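Local coordinates for protein phenol hydroxylase component phN (PDB 3U52) that probably serves as the diiron oxygenase subunit of a multicomponent phenol hydroxylase, using a carboxylate-bridged pair of irons to hydroxylate the aromatic ring, at residues Q49-F54 with G240-K245; Q132-D137 with A234-L239. One frame throughout, in Å; residues are numbered along the deposited sequence.

Contact 1: Q49-F54 with G240-K245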
loop_
_atom_site.group_PDB
_atom_site.type_symbol
_atom_site.label_atom_id
_atom_site.label_comp_id
_atom_site.label_asym_id
_atom_site.label_seq_id
_atom_site.Cartn_x
_atom_site.Cartn_y
_atom_site.Cartn_z
ATOM N N GLN A 49 37.428 -16.331 9.973
ATOM C CA GLN A 49 36.851 -15.946 11.244
ATOM C C GLN A 49 35.781 -14.853 11.157
ATOM O O GLN A 49 35.146 -14.519 12.169
ATOM C CB GLN A 49 37.947 -15.605 12.221
ATOM C CG GLN A 49 38.758 -16.838 12.506
ATOM C CD GLN A 49 39.978 -16.536 13.295
ATOM O OE1 GLN A 49 40.314 -17.285 14.219
ATOM N NE2 GLN A 49 40.672 -15.451 12.946
ATOM N N TRP A 50 35.569 -14.316 9.955
ATOM C CA TRP A 50 34.408 -13.448 9.701
ATOM C C TRP A 50 33.099 -14.169 10.061
ATOM O O TRP A 50 32.857 -15.289 9.572
ATOM C CB TRP A 50 34.390 -13.028 8.209
ATOM C CG TRP A 50 33.235 -12.131 7.883
ATOM C CD1 TRP A 50 32.039 -12.485 7.337
ATOM C CD2 TRP A 50 33.172 -10.737 8.121
ATOM N NE1 TRP A 50 31.220 -11.380 7.212
ATOM C CE2 TRP A 50 31.895 -10.291 7.688
ATOM C CE3 TRP A 50 34.080 -9.797 8.639
ATOM C CZ2 TRP A 50 31.503 -8.930 7.751
ATOM C CZ3 TRP A 50 33.677 -8.448 8.727
ATOM C CH2 TRP A 50 32.391 -8.038 8.291
ATOM N N GLU A 51 32.274 -13.573 10.928
ATOM C CA GLU A 51 30.933 -14.100 11.226
ATOM C C GLU A 51 29.914 -13.301 10.444
ATOM O O GLU A 51 29.925 -12.068 10.520
ATOM C CB GLU A 51 30.594 -14.002 12.733
ATOM C CG GLU A 51 31.414 -14.949 13.663
ATOM C CD GLU A 51 31.323 -16.434 13.280
ATOM O OE1 GLU A 51 30.189 -16.926 12.976
ATOM O OE2 GLU A 51 32.399 -17.116 13.294
ATOM N N ASP A 52 29.058 -13.974 9.689
ATOM C CA ASP A 52 28.071 -13.269 8.837
ATOM C C ASP A 52 27.132 -12.476 9.728
ATOM O O ASP A 52 26.609 -13.009 10.687
ATOM C CB ASP A 52 27.306 -14.246 7.931
ATOM C CG ASP A 52 28.253 -15.187 7.136
ATOM O OD1 ASP A 52 28.176 -16.413 7.335
ATOM O OD2 ASP A 52 29.080 -14.729 6.333
ATOM N N PRO A 53 26.997 -11.168 9.475
ATOM C CA PRO A 53 26.121 -10.338 10.321
ATOM C C PRO A 53 24.635 -10.589 10.099
ATOM O O PRO A 53 23.802 -10.198 10.953
ATOM C CB PRO A 53 26.510 -8.910 9.965
ATOM C CG PRO A 53 27.108 -8.999 8.566
ATOM C CD PRO A 53 27.724 -10.385 8.461
ATOM N N PHE A 54 24.305 -11.213 8.969
ATOM C CA PHE A 54 22.939 -11.641 8.639
ATOM C C PHE A 54 23.122 -12.731 7.600
ATOM O O PHE A 54 24.151 -12.754 6.907
ATOM C CB PHE A 54 22.084 -10.501 8.040
ATOM C CG PHE A 54 22.840 -9.587 7.102
ATOM C CD1 PHE A 54 22.981 -9.894 5.756
ATOM C CD2 PHE A 54 23.445 -8.421 7.587
ATOM C CE1 PHE A 54 23.736 -9.012 4.895
ATOM C CE2 PHE A 54 24.187 -7.579 6.760
ATOM C CZ PHE A 54 24.313 -7.882 5.396
ATOM N N GLY A 240 28.200 -3.147 11.116
ATOM C CA GLY A 240 29.113 -2.179 11.762
ATOM C C GLY A 240 29.786 -2.781 12.985
ATOM O O GLY A 240 30.991 -2.599 13.202
ATOM N N LEU A 241 29.005 -3.501 13.777
ATOM C CA LEU A 241 29.496 -4.198 14.995
ATOM C C LEU A 241 30.472 -5.321 14.606
ATOM O O LEU A 241 31.557 -5.402 15.158
ATOM C CB LEU A 241 28.313 -4.821 15.733
ATOM C CG LEU A 241 28.193 -4.849 17.258
ATOM C CD1 LEU A 241 27.530 -6.167 17.675
ATOM C CD2 LEU A 241 29.544 -4.554 17.984
ATOM N N GLU A 242 30.096 -6.163 13.637
ATOM C CA GLU A 242 31.005 -7.208 13.137
ATOM C C GLU A 242 32.338 -6.643 12.663
ATOM O O GLU A 242 33.407 -7.175 13.025
ATOM C CB GLU A 242 30.365 -8.068 12.021
ATOM C CG GLU A 242 31.304 -9.238 11.504
ATOM C CD GLU A 242 31.871 -10.210 12.611
ATOM O OE1 GLU A 242 31.324 -10.269 13.746
ATOM O OE2 GLU A 242 32.863 -10.969 12.345
ATOM N N VAL A 243 32.263 -5.573 11.861
ATOM C CA VAL A 243 33.433 -4.868 11.313
ATOM C C VAL A 243 34.446 -4.513 12.416
ATOM O O VAL A 243 35.601 -4.907 12.292
ATOM C CB VAL A 243 33.035 -3.602 10.404
ATOM C CG1 VAL A 243 34.223 -2.650 10.154
ATOM C CG2 VAL A 243 32.463 -4.069 9.034
ATOM N N ILE A 244 34.056 -3.770 13.469
ATOM C CA ILE A 244 35.113 -3.362 14.449
ATOM C C ILE A 244 35.657 -4.530 15.214
ATOM O O ILE A 244 36.845 -4.552 15.447
ATOM C CB ILE A 244 34.766 -2.279 15.537
ATOM C CG1 ILE A 244 33.302 -2.197 15.738
ATOM C CG2 ILE A 244 35.581 -0.889 15.308
ATOM C CD1 ILE A 244 32.808 -3.031 16.843
ATOM N N LYS A 245 34.792 -5.469 15.623
ATOM C CA LYS A 245 35.240 -6.658 16.353
ATOM C C LYS A 245 36.163 -7.507 15.502
ATOM O O LYS A 245 37.250 -7.844 15.962
ATOM C CB LYS A 245 34.078 -7.473 16.899
ATOM C CG LYS A 245 33.212 -6.616 17.855
ATOM C CD LYS A 245 32.266 -7.430 18.720
ATOM C CE LYS A 245 31.909 -6.643 20.005
ATOM N NZ LYS A 245 31.071 -7.481 20.984
#
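Glu242 of helix 220-250 reaches Trp50 and Glu51 of the extended loop 49-54, and nearly everything in this contact runs through its side chain. The loop crosses the outside of the helical bundle of the methane/phenol/alkene hydroxylase family, on its way from helix 30-33 to helix 58-81.

The polar part is a single bond. The backbone N of Glu51 donates to Glu242 OE2 over 3.0 Å, almost straight at 170°, but it arrives from above the carboxylate plane, 62° out of it. A carboxylate from the helix thus takes up a peptide N-H of a loop that is neither helix nor strand here. The two glutamate carboxylates stay apart, with Glu51 OE2 and Glu242 OE2 6.2 Å from each other.

The apolar part centres on Trp50. Glu242 sends its CG out anti to the backbone N (chi1 -178°), which lays that methylene over the six-membered ring of the indole in a CH-pi contact, CG to centroid 3.6 Å. The chain then bends at chi2, and the carboxylate stands almost perpendicular to the indole. Val243 CG2 meets the same ring at its edge, 4.0 Å from Trp50 CH2. Beyond the two segments, Phe246 makes an edge-to-face pair with Trp50, and the indole helps line a pocket that holds a xenon atom in this crystal.

Further along the loop, Pro53 points its CB at the helix, 4.4 Å from Glu242 CB.

Contact 2: Q132-D137 with A234-L239. With FE (Fe (III) ion), chain H.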
loop_
_atom_site.group_PDB
_atom_site.type_symbol
_atom_site.label_atom_id
_atom_site.label_comp_id
_atom_site.label_asym_id
_atom_site.label_seq_id
_atom_site.Cartn_x
_atom_site.Cartn_y
_atom_site.Cartn_z
ATOM N N GLN A 132 27.984 -5.788 -0.347
ATOM C CA GLN A 132 27.167 -5.644 -1.547
ATOM C C GLN A 132 25.681 -5.538 -1.197
ATOM O O GLN A 132 24.934 -4.860 -1.879
ATOM C CB GLN A 132 27.350 -6.829 -2.458
ATOM C CG GLN A 132 28.724 -6.874 -3.162
ATOM C CD GLN A 132 28.857 -8.145 -4.001
ATOM O OE1 GLN A 132 27.868 -8.863 -4.237
ATOM N NE2 GLN A 132 30.077 -8.461 -4.390
ATOM N N MET A 133 25.223 -6.284 -0.210
ATOM C CA MET A 133 23.809 -6.180 0.182
ATOM C C MET A 133 23.545 -4.802 0.787
ATOM O O MET A 133 22.508 -4.200 0.498
ATOM C CB MET A 133 23.433 -7.256 1.141
ATOM C CG MET A 133 21.969 -7.645 0.930
ATOM S SD MET A 133 21.482 -9.056 2.010
ATOM C CE MET A 133 22.059 -10.397 0.930
ATOM N N GLN A 134 24.523 -4.267 1.545
ATOM C CA GLN A 134 24.427 -2.897 2.025
ATOM C C GLN A 134 24.387 -1.884 0.851
ATOM O O GLN A 134 23.531 -1.004 0.804
ATOM C CB GLN A 134 25.545 -2.567 3.032
ATOM C CG GLN A 134 25.537 -1.122 3.390
ATOM C CD GLN A 134 25.512 -0.861 4.858
ATOM O OE1 GLN A 134 25.788 -1.744 5.676
ATOM N NE2 GLN A 134 25.162 0.381 5.218
ATOM N N ALA A 135 25.254 -2.065 -0.139
ATOM C CA ALA A 135 25.225 -1.190 -1.316
ATOM C C ALA A 135 23.843 -1.106 -1.982
ATOM O O ALA A 135 23.344 -0.002 -2.292
ATOM C CB ALA A 135 26.276 -1.662 -2.347
ATOM N N ILE A 136 23.219 -2.248 -2.232
ATOM C CA ILE A 136 21.933 -2.184 -2.944
ATOM C C ILE A 136 20.813 -1.641 -1.994
ATOM O O ILE A 136 19.875 -1.000 -2.452
ATOM C CB ILE A 136 21.591 -3.518 -3.644
ATOM C CG1 ILE A 136 20.449 -3.326 -4.646
ATOM C CG2 ILE A 136 21.241 -4.533 -2.580
ATOM C CD1 ILE A 136 20.117 -4.602 -5.489
ATOM N N ASP A 137 20.912 -1.857 -0.678
ATOM C CA ASP A 137 20.006 -1.141 0.253
ATOM C C ASP A 137 20.158 0.377 0.200
ATOM O O ASP A 137 19.168 1.118 0.325
ATOM C CB ASP A 137 20.223 -1.575 1.721
ATOM C CG ASP A 137 19.925 -3.032 1.995
ATOM O OD1 ASP A 137 19.210 -3.761 1.250
ATOM O OD2 ASP A 137 20.471 -3.490 3.028
ATOM N N ALA A 234 18.724 -2.499 10.795
ATOM C CA ALA A 234 19.106 -3.604 11.657
ATOM C C ALA A 234 20.267 -4.417 11.069
ATOM O O ALA A 234 21.174 -4.809 11.801
ATOM C CB ALA A 234 17.913 -4.520 11.943
ATOM N N ARG A 235 20.240 -4.706 9.770
ATOM C CA ARG A 235 21.365 -5.397 9.159
ATOM C C ARG A 235 22.614 -4.482 9.143
ATOM O O ARG A 235 23.755 -4.941 9.291
ATOM C CB ARG A 235 21.016 -5.789 7.723
ATOM C CG ARG A 235 19.924 -6.843 7.602
ATOM C CD ARG A 235 19.952 -7.428 6.197
ATOM N NE ARG A 235 19.648 -6.429 5.155
ATOM C CZ ARG A 235 18.406 -6.082 4.814
ATOM N NH1 ARG A 235 17.361 -6.654 5.404
ATOM N NH2 ARG A 235 18.184 -5.188 3.872
ATOM N N HIS A 236 22.397 -3.201 8.865
ATOM C CA HIS A 236 23.530 -2.270 8.697
ATOM C C HIS A 236 24.256 -2.066 10.034
ATOM O O HIS A 236 25.486 -2.012 10.067
ATOM C CB HIS A 236 23.079 -0.942 8.073
ATOM C CG HIS A 236 22.461 -1.123 6.719
ATOM N ND1 HIS A 236 21.882 -0.089 6.021
ATOM C CD2 HIS A 236 22.298 -2.230 5.955
ATOM C CE1 HIS A 236 21.419 -0.545 4.866
ATOM N NE2 HIS A 236 21.629 -1.844 4.816
ATOM N N MET A 237 23.502 -1.980 11.124
ATOM C CA MET A 237 24.112 -1.895 12.458
ATOM C C MET A 237 24.898 -3.144 12.831
ATOM O O MET A 237 25.948 -3.036 13.443
ATOM C CB MET A 237 23.058 -1.654 13.553
ATOM C CG MET A 237 22.290 -0.383 13.354
ATOM S SD MET A 237 21.014 -0.178 14.631
ATOM C CE MET A 237 22.016 0.479 15.975
ATOM N N THR A 238 24.376 -4.324 12.493
ATOM C CA THR A 238 25.077 -5.557 12.774
ATOM C C THR A 238 26.365 -5.693 11.971
ATOM O O THR A 238 27.395 -6.185 12.497
ATOM C CB THR A 238 24.192 -6.808 12.571
ATOM O OG1 THR A 238 22.894 -6.584 13.147
ATOM C CG2 THR A 238 24.859 -7.970 13.289
ATOM N N LEU A 239 26.340 -5.269 10.699
ATOM C CA LEU A 239 27.596 -5.236 9.945
ATOM C C LEU A 239 28.628 -4.322 10.657
ATOM O O LEU A 239 29.788 -4.719 10.836
ATOM C CB LEU A 239 27.376 -4.893 8.451
ATOM C CG LEU A 239 28.554 -4.494 7.534
ATOM C CD1 LEU A 239 29.582 -5.621 7.458
ATOM C CD2 LEU A 239 28.046 -4.186 6.118
HETATM FE FE FE H . 21.894 2.200 6.595
HETATM O O HOH W 1 26.896 -0.973 7.906
#
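Helices 132-137 and 234-239 run roughly antiparallel, 141° between their directions and 10.7 Å apart at the axes, with Gln134 and His236 nearest at the backbone.

Across this gap Asp137 reaches His236. Asp137 OD2 accepts from His236 NE2 at 2.7 Å through the anti lone pair, close to the plane of the imidazole, and carboxylate and ring lie nearly coplanar. A second donor, Arg235 NH2, meets the same Asp137 OD2 at 3.0 Å. This salt bridge lies near the guanidinium plane but comes in from above that of the carboxylate. The other oxygen, OD1, is held by Tyr61 of helix 58-81, while Arg235 NH2 also pairs with Asp232. Arg235 NE, by contrast, is buried without a polar partner.

The contact joins a first-shell ligand, His236, to the second-shell residues Asp137 and Gln134 of a diiron centre held in a four-helix bundle, as in the other bacterial multicomponent monooxygenases. His236 binds one iron through ND1 at 2.4 Å, together with Glu199 and Glu233. Asp137 holds the far nitrogen, fixing the rotation of the ring and probably making the histidine a stronger donor to the metal.

Gln134 stacks on one face of that imidazole. With chi2 at 128° its chain bends, bringing the amide to 25° from the ring plane; Gln134 NE2 sits 3.4 Å from His236 ND1 without a hydrogen bond and donates instead to Glu138, a ligand of the second iron. Gln134 OE1 takes a hydrogen bond from a water that also donates to His236 O, and it packs 3.4 Å from Leu239 CD2.

The two contacts sit with their centres about 11 Å apart and share helix 220-250, contact 2 using 234-239 and contact 1 the next turn and a half, 240-245. Along the chain contact 2 is nested inside contact 1: loop 49-54 comes first, then 132-137 on helix 125-155, then the shared helix. They also touch directly, Phe54 of the loop packing on Met133 and Arg235, and Pro53 on Thr238 and Leu239. The N-terminal loop therefore lies over the junction of the two helices. Contact 2 reaches the diiron site in the interior, while contact 1 is a partly buried join, bordering a xenon-binding pocket, within the same hydroxylase family region.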